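Uncharacterized protein (Bacteroides eggerthii DSM 20697, PDB 4ECO) is of unknown function but has the curved, elongated fold of a leucine-rich repeat protein, a family that often mediates protein binding. Local coordinates at residues V150-D153 / P154-F158; L477-E480 / N481-F484; L503-D506 / F507-T510; P609-A613 / G614-L618. One frame throughout, in Å; residues are numbered along the deposited sequence. Where two conformers were deposited one is given.

In the fold
The four contacts are local turns and follow one another along a leucine-rich repeat chain. Interactions 2 and 3 are the only pair that touch: their centres lie 11 Å apart. Leu477 N probably bonds to Asp506 OD2 at 3.0 Å, Asn483 ND2 probably bonds to Thr510 O at 2.9 Å, and Leu477 CD1 packs on Phe507 CZ. Interaction 1 belongs to a loop between helices 144-149 and 160-168 that reaches repeat strands 435-439 and 461-463; its nearest atoms stay about 12 Å from interaction 3. Interaction 4 closes a helix near the C-terminus, its centre 33 Å from that of interaction 3. None of them includes Glu117 or Ser192, which bind the sodium ion.

Interaction 1: V150-D153 / P154-F158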
# COMPACT_ATOMS: atom_id res chain seq x y z
N VAL A 150 2.38 0.28 2.21
CA VAL A 150 1.41 0.83 1.24
C VAL A 150 0.67 -0.28 0.44
O VAL A 150 -0.57 -0.21 0.31
CB VAL A 150 2.12 1.83 0.27
CG1 VAL A 150 1.11 2.58 -0.58
CG2 VAL A 150 3.01 2.82 1.02
N ASP A 151 1.41 -1.24 -0.12
CA ASP A 151 0.81 -2.31 -0.93
C ASP A 151 -0.19 -3.12 -0.16
O ASP A 151 0.04 -3.46 1.00
CB ASP A 151 1.88 -3.26 -1.48
CG ASP A 151 2.63 -2.74 -2.68
OD1 ASP A 151 2.10 -1.79 -3.34
OD2 ASP A 151 3.71 -3.29 -2.98
N TYR A 152 -1.33 -3.39 -0.84
CA TYR A 152 -2.49 -4.13 -0.32
C TYR A 152 -3.31 -4.69 -1.50
O TYR A 152 -3.41 -4.02 -2.54
CB TYR A 152 -3.32 -3.16 0.54
CG TYR A 152 -4.50 -3.71 1.31
CD1 TYR A 152 -4.31 -4.46 2.47
CD2 TYR A 152 -5.80 -3.33 0.99
CE1 TYR A 152 -5.40 -4.91 3.23
CE2 TYR A 152 -6.89 -3.77 1.74
CZ TYR A 152 -6.68 -4.55 2.87
OH TYR A 152 -7.77 -4.96 3.59
N ASP A 153 -3.91 -5.89 -1.34
CA ASP A 153 -4.77 -6.46 -2.37
C ASP A 153 -6.25 -6.07 -2.06
O ASP A 153 -6.81 -6.58 -1.09
CB ASP A 153 -4.60 -7.98 -2.51
CG ASP A 153 -5.30 -8.64 -3.68
OD1 ASP A 153 -5.92 -7.90 -4.52
OD2 ASP A 153 -5.22 -9.89 -3.79
N PRO A 154 -6.88 -5.19 -2.88
CA PRO A 154 -8.28 -4.80 -2.61
C PRO A 154 -9.24 -6.00 -2.66
O PRO A 154 -10.34 -5.88 -2.12
CB PRO A 154 -8.58 -3.77 -3.70
CG PRO A 154 -7.23 -3.25 -4.12
CD PRO A 154 -6.34 -4.45 -4.05
N ARG A 155 -8.82 -7.17 -3.24
CA ARG A 155 -9.68 -8.37 -3.29
C ARG A 155 -9.85 -9.00 -1.88
O ARG A 155 -10.74 -9.79 -1.66
CB ARG A 155 -9.15 -9.40 -4.30
CG ARG A 155 -9.02 -8.83 -5.70
CD ARG A 155 -8.42 -9.82 -6.66
NE ARG A 155 -7.17 -10.35 -6.12
CZ ARG A 155 -6.59 -11.47 -6.53
NH1 ARG A 155 -7.14 -12.20 -7.49
NH2 ARG A 155 -5.47 -11.89 -5.96
N GLU A 156 -9.03 -8.57 -0.92
CA GLU A 156 -9.06 -8.99 0.48
C GLU A 156 -10.48 -8.81 1.09
O GLU A 156 -10.92 -9.62 1.92
CB GLU A 156 -8.01 -8.15 1.28
CG GLU A 156 -7.86 -8.50 2.75
CD GLU A 156 -7.58 -9.95 3.11
OE1 GLU A 156 -6.81 -10.62 2.38
OE2 GLU A 156 -8.11 -10.39 4.15
N ASP A 157 -11.19 -7.78 0.66
CA ASP A 157 -12.52 -7.43 1.13
C ASP A 157 -13.60 -8.36 0.62
O ASP A 157 -14.76 -8.22 1.05
CB ASP A 157 -12.87 -5.99 0.76
CG ASP A 157 -12.17 -5.00 1.65
OD1 ASP A 157 -11.98 -5.32 2.85
OD2 ASP A 157 -11.83 -3.90 1.16
N PHE A 158 -13.23 -9.33 -0.25
CA PHE A 158 -14.17 -10.35 -0.68
C PHE A 158 -14.41 -11.30 0.46
O PHE A 158 -13.52 -11.52 1.28
CB PHE A 158 -13.63 -11.10 -1.89
CG PHE A 158 -13.82 -10.39 -3.19
CD1 PHE A 158 -15.09 -9.96 -3.58
CD2 PHE A 158 -12.78 -10.29 -4.10
CE1 PHE A 158 -15.29 -9.36 -4.81
CE2 PHE A 158 -12.98 -9.69 -5.34
CZ PHE A 158 -14.23 -9.21 -5.68
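Asp153 and Arg155 lock together round an Asx turn that opens the short 3-10 segment 154-157, in the loop joining helices 144-149 and 160-168. This is the tight part. CG of Asp153 stands anti to the backbone N (chi1 -172°), which carries the carboxylate over the start of the turn, where Asp153 OD1 receives the backbone N of Arg155 at 3.3 Å from well above the carboxylate plane. Glu156 N also bonds to Asp153 O at 3.0 Å, closing the first 3-10 turn around Pro154. The bend of Arg155 at chi3 (-52°) turns NE and NH2 to the carboxylate side-on, and NH1 continues to Lys173 O.

The other side is looser. Tyr152 OH comes to 3.6 Å from CG of Glu156, the two side chains crossing at about a right angle, but the tyrosine was modelled in two conformers and this touch is doubtful. The Glu156 carboxylate is drawn off to Lys163, with which it forms a salt bridge. Asp157 leaves too, its OD2 bonding to Asn439 at the end of repeat strand 435-439, which ties the loop to the solenoid.

In the Asp153-Arg155 salt bridge, Arg155 NE divides its hydrogen between Asp153 OD1 at 3.2 Å and Asp153 OD2 at 3.1 Å. Arg155 NH2 meets the syn lone pair of Asp153 OD2 at 3.0 Å, in the guanidinium plane.

Interaction 2: L477-E480 / N481-F484; sequences LKDE and NENF
The ring of Phe484 lies against the backbone of 477-479, with one face over CA of Lys478, a CH-pi contact of 4.0 Å from CA to the centroid of the Phe484 ring. At its edge stands the carboxylate of Asp479, turned almost perpendicular to the ring, with OD1 3.4 Å from Phe484 CZ. On the other side of the two strands, OD1 of Asn483 touches CB of Lys478.

Two backbone bonds set these side chains in place: Asp479 N reaches Glu482 O at 3.0 Å, nearly along the C=O axis, and Glu482 N returns to Asp479 O at 3.2 Å. Lys478 bends at chi4 (74°) to bring NZ back over the turn, where it bonds to Glu480 O at 2.9 Å and also to Asp479 O. That last oxygen is thus gripped from opposite faces of its plane, by NZ and by Glu482 N. A water bridges Glu480 O and Asn481 ND2. Asp479 OD2 and Glu482 OE2 are like charges 3.7 Å apart; the salt bridge of Asp479 OD1 with Lys450 probably offsets part of this repulsion.

Further out, Phe453 and Ser454 of helix 451-454 pack on Phe484, and the amide of Asn483 goes to the next loop at Thr510. With an alanine in place of Phe484, the CA of Lys478 would probably lose its aromatic cover and a gap would open toward Phe453. The whole is a beta hairpin with a two-residue loop (Glu480, Asn481), closed by a type I turn from Asp479 to Glu482, in the connection between repeat strands 461-463 and 492-494.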
# COMPACT_ATOMS: atom_id res chain seq x y z
N LEU A 477 -26.57 -5.91 -16.62
CA LEU A 477 -25.28 -6.45 -17.08
C LEU A 477 -25.27 -6.62 -18.61
O LEU A 477 -24.28 -7.07 -19.20
CB LEU A 477 -24.99 -7.78 -16.40
CG LEU A 477 -24.69 -7.68 -14.92
CD1 LEU A 477 -25.04 -8.96 -14.23
CD2 LEU A 477 -23.25 -7.30 -14.69
N LYS A 478 -26.39 -6.24 -19.23
CA LYS A 478 -26.58 -6.33 -20.67
C LYS A 478 -27.64 -5.31 -21.13
O LYS A 478 -28.28 -4.66 -20.29
CB LYS A 478 -26.97 -7.77 -21.08
CG LYS A 478 -28.35 -8.26 -20.60
CD LYS A 478 -28.85 -9.35 -21.56
CE LYS A 478 -30.30 -9.73 -21.44
NZ LYS A 478 -31.25 -8.72 -22.00
N ASP A 479 -27.76 -5.14 -22.47
CA ASP A 479 -28.83 -4.39 -23.14
C ASP A 479 -29.87 -5.42 -23.56
O ASP A 479 -29.52 -6.60 -23.69
CB ASP A 479 -28.30 -3.54 -24.32
CG ASP A 479 -27.53 -2.26 -23.96
OD1 ASP A 479 -27.62 -1.82 -22.78
OD2 ASP A 479 -26.89 -1.68 -24.85
N GLU A 480 -31.14 -5.02 -23.73
CA GLU A 480 -32.26 -5.92 -24.03
C GLU A 480 -31.92 -7.05 -25.02
O GLU A 480 -32.26 -8.20 -24.72
CB GLU A 480 -33.48 -5.16 -24.57
CG GLU A 480 -34.76 -5.98 -24.60
CD GLU A 480 -35.31 -6.45 -23.26
OE1 GLU A 480 -35.47 -5.60 -22.35
OE2 GLU A 480 -35.62 -7.66 -23.13
N ASN A 481 -31.29 -6.75 -26.17
CA ASN A 481 -31.05 -7.82 -27.14
C ASN A 481 -29.56 -7.99 -27.50
O ASN A 481 -29.24 -8.65 -28.50
CB ASN A 481 -31.89 -7.57 -28.41
CG ASN A 481 -33.38 -7.44 -28.14
OD1 ASN A 481 -33.96 -6.34 -28.27
ND2 ASN A 481 -34.02 -8.53 -27.73
N GLU A 482 -28.66 -7.49 -26.64
CA GLU A 482 -27.23 -7.63 -26.89
C GLU A 482 -26.44 -7.64 -25.58
O GLU A 482 -26.72 -6.86 -24.66
CB GLU A 482 -26.71 -6.53 -27.86
CG GLU A 482 -26.63 -5.10 -27.35
CD GLU A 482 -27.39 -4.03 -28.12
OE1 GLU A 482 -28.56 -4.27 -28.49
OE2 GLU A 482 -26.82 -2.93 -28.29
N ASN A 483 -25.46 -8.55 -25.49
CA ASN A 483 -24.56 -8.65 -24.33
C ASN A 483 -23.38 -7.73 -24.52
O ASN A 483 -23.12 -7.34 -25.65
CB ASN A 483 -24.06 -10.08 -24.12
CG ASN A 483 -24.94 -10.94 -23.28
OD1 ASN A 483 -25.46 -10.51 -22.26
ND2 ASN A 483 -25.04 -12.21 -23.63
N PHE A 484 -22.67 -7.39 -23.45
CA PHE A 484 -21.52 -6.51 -23.64
C PHE A 484 -20.26 -7.34 -23.92
O PHE A 484 -20.20 -8.53 -23.58
CB PHE A 484 -21.31 -5.57 -22.44
CG PHE A 484 -22.52 -4.72 -22.11
CD1 PHE A 484 -23.18 -4.00 -23.10
CD2 PHE A 484 -22.98 -4.64 -20.80
CE1 PHE A 484 -24.30 -3.23 -22.79
CE2 PHE A 484 -24.09 -3.85 -20.49
CZ PHE A 484 -24.75 -3.16 -21.48
O HOH W 1 -33.17 -10.70 -26.20

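Interaction 3: L503-D506 / F507-T510; sequences LSDD and FRAT
Leu503 sits over the ring of Phe507 in the loop between strands 492-494 and 517-519 of the leucine-rich repeat solenoid, where a short 3-10 turn begins at Asp505. The apolar contact is a CH-pi arrangement: CD1 of Leu503 lies 4.0 Å from the centroid of the Phe507 ring, 9° off the normal, while CB of Leu503 comes to 3.8 Å from CD1 of Phe507. CG of Phe507 is anti to the carbonyl carbon (chi1 -71°), which swings the ring back toward the leucine. Reducing Phe507 to an alanine is likely to leave the leucine without its aromatic platform and to open a gap where Leu477 packs.

Backbone bonds wind the turn. Phe507 N bonds weakly to Ser504 O at 3.3 Å, an oxygen that also lies in the plane of the ring at its edge, and Arg508 N reaches Asp505 O at 3.2 Å. Asp506 points its OD2 into the preceding loop, to the backbone N of Ser476 and Leu477.

Alongside each other, Asp505 and Arg508 meet through carbon, CD of Arg508 lying 3.6 Å from CG of Asp505; OD2 of Asp505 stands 4.6 Å from Arg508 NE, too far off the guanidinium plane for a salt bridge.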
# COMPACT_ATOMS: atom_id res chain seq x y z
N LEU A 503 -33.13 -10.36 -8.34
CA LEU A 503 -32.09 -10.32 -9.34
C LEU A 503 -32.81 -10.27 -10.71
O LEU A 503 -33.88 -9.65 -10.79
CB LEU A 503 -31.07 -11.48 -9.20
CG LEU A 503 -30.22 -11.54 -7.91
CD1 LEU A 503 -29.16 -12.60 -8.04
CD2 LEU A 503 -29.54 -10.20 -7.58
N SER A 504 -32.23 -10.85 -11.78
CA SER A 504 -32.76 -10.87 -13.15
C SER A 504 -32.14 -12.00 -13.89
O SER A 504 -31.24 -12.66 -13.36
CB SER A 504 -32.48 -9.55 -13.87
OG SER A 504 -31.10 -9.22 -13.83
N ASP A 505 -32.57 -12.24 -15.14
CA ASP A 505 -32.03 -13.33 -15.96
C ASP A 505 -30.64 -12.98 -16.47
O ASP A 505 -30.02 -13.77 -17.18
CB ASP A 505 -32.98 -13.69 -17.09
CG ASP A 505 -34.20 -14.43 -16.61
OD1 ASP A 505 -34.45 -14.44 -15.37
OD2 ASP A 505 -34.92 -14.99 -17.46
N ASP A 506 -30.14 -11.80 -16.05
CA ASP A 506 -28.79 -11.32 -16.30
C ASP A 506 -27.78 -12.23 -15.63
O ASP A 506 -26.60 -12.13 -15.94
CB ASP A 506 -28.60 -9.88 -15.76
CG ASP A 506 -29.19 -8.74 -16.56
OD1 ASP A 506 -29.88 -9.02 -17.58
OD2 ASP A 506 -28.98 -7.57 -16.16
N PHE A 507 -28.21 -13.03 -14.64
CA PHE A 507 -27.29 -13.88 -13.88
C PHE A 507 -27.21 -15.32 -14.46
O PHE A 507 -26.30 -16.08 -14.10
CB PHE A 507 -27.70 -13.86 -12.42
CG PHE A 507 -27.40 -12.52 -11.78
CD1 PHE A 507 -28.35 -11.50 -11.79
CD2 PHE A 507 -26.17 -12.28 -11.16
CE1 PHE A 507 -28.07 -10.26 -11.21
CE2 PHE A 507 -25.90 -11.04 -10.56
CZ PHE A 507 -26.84 -10.04 -10.60
N ARG A 508 -28.08 -15.66 -15.42
CA ARG A 508 -28.08 -16.95 -16.09
C ARG A 508 -26.84 -17.05 -17.01
O ARG A 508 -26.22 -16.03 -17.34
CB ARG A 508 -29.39 -17.14 -16.87
CG ARG A 508 -30.61 -17.06 -15.94
CD ARG A 508 -31.95 -17.28 -16.63
NE ARG A 508 -32.06 -18.57 -17.31
CZ ARG A 508 -32.26 -19.73 -16.70
NH1 ARG A 508 -32.31 -19.80 -15.37
NH2 ARG A 508 -32.37 -20.85 -17.40
N ALA A 509 -26.46 -18.27 -17.41
CA ALA A 509 -25.27 -18.56 -18.23
C ALA A 509 -25.28 -17.84 -19.61
O ALA A 509 -24.25 -17.79 -20.29
CB ALA A 509 -25.17 -20.05 -18.43
N THR A 510 -26.44 -17.27 -20.00
CA THR A 510 -26.60 -16.54 -21.26
C THR A 510 -25.79 -15.23 -21.27
O THR A 510 -25.42 -14.73 -22.34
CB THR A 510 -28.07 -16.24 -21.52
OG1 THR A 510 -28.59 -15.38 -20.48
CG2 THR A 510 -28.90 -17.49 -21.68

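Interaction 4: P609-A613 / G614-L618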
# COMPACT_ATOMS: atom_id res chain seq x y z
N PRO A 609 -21.45 -41.09 4.71
CA PRO A 609 -20.15 -41.77 4.72
C PRO A 609 -18.98 -40.82 4.49
O PRO A 609 -17.88 -41.12 4.94
CB PRO A 609 -20.26 -42.78 3.58
CG PRO A 609 -21.42 -42.37 2.79
CD PRO A 609 -22.36 -41.71 3.72
N TYR A 610 -19.22 -39.67 3.84
CA TYR A 610 -18.22 -38.63 3.61
C TYR A 610 -17.95 -37.86 4.89
O TYR A 610 -16.82 -37.42 5.14
CB TYR A 610 -18.68 -37.69 2.50
CG TYR A 610 -18.54 -38.30 1.12
CD1 TYR A 610 -19.57 -39.09 0.57
CD2 TYR A 610 -17.39 -38.10 0.36
CE1 TYR A 610 -19.44 -39.66 -0.70
CE2 TYR A 610 -17.26 -38.65 -0.92
CZ TYR A 610 -18.30 -39.40 -1.45
OH TYR A 610 -18.16 -39.90 -2.71
N ILE A 611 -19.00 -37.69 5.72
CA ILE A 611 -18.92 -37.00 7.00
C ILE A 611 -18.03 -37.86 7.93
O ILE A 611 -16.99 -37.38 8.38
CB ILE A 611 -20.35 -36.73 7.55
CG1 ILE A 611 -21.01 -35.56 6.77
CG2 ILE A 611 -20.34 -36.43 9.06
CD1 ILE A 611 -22.51 -35.37 6.97
N GLU A 612 -18.40 -39.15 8.11
CA GLU A 612 -17.69 -40.12 8.95
C GLU A 612 -16.22 -40.30 8.53
O GLU A 612 -15.37 -40.49 9.40
CB GLU A 612 -18.40 -41.47 8.91
CG GLU A 612 -19.79 -41.43 9.55
CD GLU A 612 -20.64 -42.67 9.41
OE1 GLU A 612 -20.74 -43.22 8.29
OE2 GLU A 612 -21.29 -43.06 10.42
N ALA A 613 -15.90 -40.16 7.23
CA ALA A 613 -14.54 -40.27 6.68
C ALA A 613 -13.74 -38.97 6.86
O ALA A 613 -12.55 -38.93 6.52
CB ALA A 613 -14.61 -40.61 5.20
N GLY A 614 -14.39 -37.91 7.35
CA GLY A 614 -13.79 -36.60 7.52
C GLY A 614 -13.52 -35.94 6.17
O GLY A 614 -12.61 -35.12 6.04
N MSE A 615 -14.33 -36.30 5.16
CA MSE A 615 -14.18 -35.77 3.81
C MSE A 615 -15.29 -34.75 3.47
O MSE A 615 -15.38 -34.29 2.31
CB MSE A 615 -14.17 -36.93 2.81
CG MSE A 615 -12.85 -37.73 2.81
SE MSE A 615 -11.23 -36.62 2.68
CE MSE A 615 -11.37 -35.86 0.89
N TYR A 616 -16.08 -34.36 4.49
CA TYR A 616 -17.19 -33.43 4.39
C TYR A 616 -17.11 -32.34 5.47
O TYR A 616 -16.56 -32.58 6.55
CB TYR A 616 -18.50 -34.22 4.53
CG TYR A 616 -19.68 -33.54 3.87
CD1 TYR A 616 -19.91 -33.67 2.51
CD2 TYR A 616 -20.57 -32.78 4.62
CE1 TYR A 616 -20.99 -33.04 1.90
CE2 TYR A 616 -21.67 -32.16 4.02
CZ TYR A 616 -21.87 -32.30 2.66
OH TYR A 616 -22.92 -31.66 2.05
N MSE A 617 -17.68 -31.16 5.17
CA MSE A 617 -17.71 -29.98 6.04
C MSE A 617 -19.15 -29.52 6.21
O MSE A 617 -19.70 -28.84 5.34
CB MSE A 617 -16.82 -28.89 5.42
CG MSE A 617 -16.63 -27.62 6.27
SE MSE A 617 -15.93 -27.92 8.08
CE MSE A 617 -14.29 -29.06 7.63
N LEU A 618 -19.80 -29.92 7.32
CA LEU A 618 -21.20 -29.57 7.57
C LEU A 618 -21.37 -28.73 8.84
O LEU A 618 -20.95 -29.13 9.93
CB LEU A 618 -22.06 -30.84 7.68
CG LEU A 618 -23.52 -30.64 8.07
CD1 LEU A 618 -24.34 -30.13 6.89
CD2 LEU A 618 -24.09 -31.90 8.64
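After helix 608-612 the chain reverses: Gly614 N bonds to Ile611 O at 2.8 Å, and the positive phi of Gly614 (69°) turns the next N, of Met615, back to Tyr610 O at 2.7 Å. Side chains then close over the turn. CB of Met615, a residue modelled as selenomethionine, meets the edge of the Tyr610 ring, 4.2 Å from its CD2, and CG of the same residue lies against CB of Ala613. These two backbone bonds, with Gly614 in the left-handed conformation, form a Schellman motif, and the contact of Tyr610 with Met615 is the apolar pairing that often accompanies one.

Past the turn the chain leads into strand 617-619. The base of the Tyr616 side chain packs on the helix, while its OH leads off to a weak bond with Ile589 O. CG of Tyr616 is roughly anti to its backbone N (chi1 -155°), which sets CD2 3.5 Å from CG1 of Ile611; CB of Tyr616 also packs on CB of Tyr610 at 4.0 Å. Further along, CD1 of Ile611 reaches CD2 of Leu618 at 4.2 Å, while Leu592 of the adjoining strand 591-593 touches both Tyr616 and Leu618. At the start of the helix, Cys608 is disulfide-bonded to Cys629.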